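Local coordinates for Lmo0741 protein (Listeria monocytogenes, PDB 4R1H), which probably binds DNA through a winged helix-turn-helix domain and regulates transcription as a member of the GntR family, at residues Ile98-Met101 with Ser102-Gly105. Sequence-based numbering, arbitrary orientation.
Sequences ISEM and SKLG
The carbonyl plane of Ile98 receives Ser102 on both faces: the backbone N-H of Ser102 comes in tilted 24° to one face, and its hydroxyl lies above the other, 38° out of plane. This is the C-terminal end of helix 79-103, capped by a Schellman motif in which Gly105 is the first residue to leave helical geometry. Ile98 O accepts two hydrogen bonds, from Ser102 N at 2.8 Å and from Ser102 OG at 2.7 Å. The hydroxyl is turned back there by a chi1 of -69°, which sets OG beside its own backbone N. The flat carboxylate of Glu100 meets Lys103 through OE2, in a long salt bridge of 3.6 Å to Lys103 NZ. The lysine chain, extended beyond CG, runs alongside Ser99, with CE 3.7 Å from Ser99 OG. On another side, Met101, a selenomethionine, packs on Ile111 and Trp114 of helix 108-117 and on Thr94 of the second subunit, while Leu104 packs on Ile89 of that subunit, placing this helix end in the dimer interface. Leu104 N makes a weak hydrogen bond to Met101 O, and Gly105, at positive phi, sends one of the motif's two bonds back into the last turn, its N donating to Ser102 O at 2.8 Å.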
loop_
_atom_site.group_PDB
_atom_site.type_symbol
_atom_site.label_atom_id
_atom_site.label_comp_id
_atom_site.label_asym_id
_atom_site.label_seq_id
_atom_site.Cartn_x
_atom_site.Cartn_y
_atom_site.Cartn_z
ATOM N N ILE A 98 -2.949 -4.812 -7.893
ATOM C CA ILE A 98 -4.023 -5.350 -8.726
ATOM C C ILE A 98 -5.328 -5.478 -7.919
ATOM O O ILE A 98 -6.424 -5.147 -8.454
ATOM C CB ILE A 98 -3.589 -6.652 -9.400
ATOM C CG1 ILE A 98 -2.486 -6.326 -10.419
ATOM C CG2 ILE A 98 -4.816 -7.302 -10.075
ATOM C CD1 ILE A 98 -1.866 -7.573 -10.907
ATOM N N SER A 99 -5.292 -6.002 -6.690
ATOM C CA SER A 99 -6.501 -6.115 -5.889
ATOM C C SER A 99 -7.195 -4.761 -5.673
ATOM O O SER A 99 -8.425 -4.606 -5.871
ATOM C CB SER A 99 -6.174 -6.791 -4.569
ATOM O OG SER A 99 -7.300 -6.780 -3.750
ATOM N N GLU A 100 -6.419 -3.766 -5.279
ATOM C CA GLU A 100 -7.014 -2.467 -4.983
ATOM C C GLU A 100 -7.596 -1.828 -6.256
ATOM O O GLU A 100 -8.669 -1.238 -6.202
ATOM C CB GLU A 100 -5.949 -1.532 -4.374
ATOM C CG GLU A 100 -5.580 -1.847 -2.951
ATOM C CD GLU A 100 -6.735 -1.989 -1.976
ATOM O OE1 GLU A 100 -7.634 -1.096 -1.927
ATOM O OE2 GLU A 100 -6.753 -3.000 -1.225
HETATM N N MSE A 101 -6.897 -1.932 -7.348
HETATM C CA MSE A 101 -7.398 -1.402 -8.611
HETATM C C MSE A 101 -8.654 -2.139 -9.087
HETATM O O MSE A 101 -9.593 -1.514 -9.593
HETATM C CB MSE A 101 -6.344 -1.373 -9.679
HETATM C CG MSE A 101 -5.129 -0.526 -9.295
HETATM SE SE MSE A 101 -5.453 1.359 -9.639
HETATM C CE MSE A 101 -5.054 1.381 -11.475
ATOM N N SER A 102 -8.628 -3.454 -8.919
ATOM C CA SER A 102 -9.735 -4.328 -9.332
ATOM C C SER A 102 -10.980 -3.965 -8.555
ATOM O O SER A 102 -12.082 -3.951 -9.145
ATOM C CB SER A 102 -9.372 -5.765 -9.150
ATOM O OG SER A 102 -8.368 -6.122 -10.086
ATOM N N LYS A 103 -10.849 -3.702 -7.273
ATOM C CA LYS A 103 -11.971 -3.275 -6.452
ATOM C C LYS A 103 -12.652 -2.023 -6.919
ATOM O O LYS A 103 -13.868 -1.847 -6.649
ATOM C CB LYS A 103 -11.566 -3.163 -4.982
ATOM C CG LYS A 103 -11.242 -4.489 -4.341
ATOM C CD LYS A 103 -10.541 -4.211 -3.029
ATOM C CE LYS A 103 -10.404 -5.461 -2.225
ATOM N NZ LYS A 103 -9.682 -5.012 -0.996
ATOM N N LEU A 104 -11.919 -1.167 -7.601
ATOM C CA LEU A 104 -12.448 0.059 -8.176
ATOM C C LEU A 104 -13.157 -0.210 -9.518
ATOM O O LEU A 104 -13.675 0.689 -10.155
ATOM C CB LEU A 104 -11.312 1.070 -8.380
ATOM C CG LEU A 104 -10.718 1.525 -7.054
ATOM C CD1 LEU A 104 -9.452 2.301 -7.422
ATOM C CD2 LEU A 104 -11.661 2.430 -6.310
ATOM N N GLY A 105 -13.142 -1.468 -9.974
ATOM C CA GLY A 105 -13.729 -1.790 -11.272
ATOM C C GLY A 105 -12.856 -1.511 -12.437
ATOM O O GLY A 105 -13.311 -1.471 -13.594
#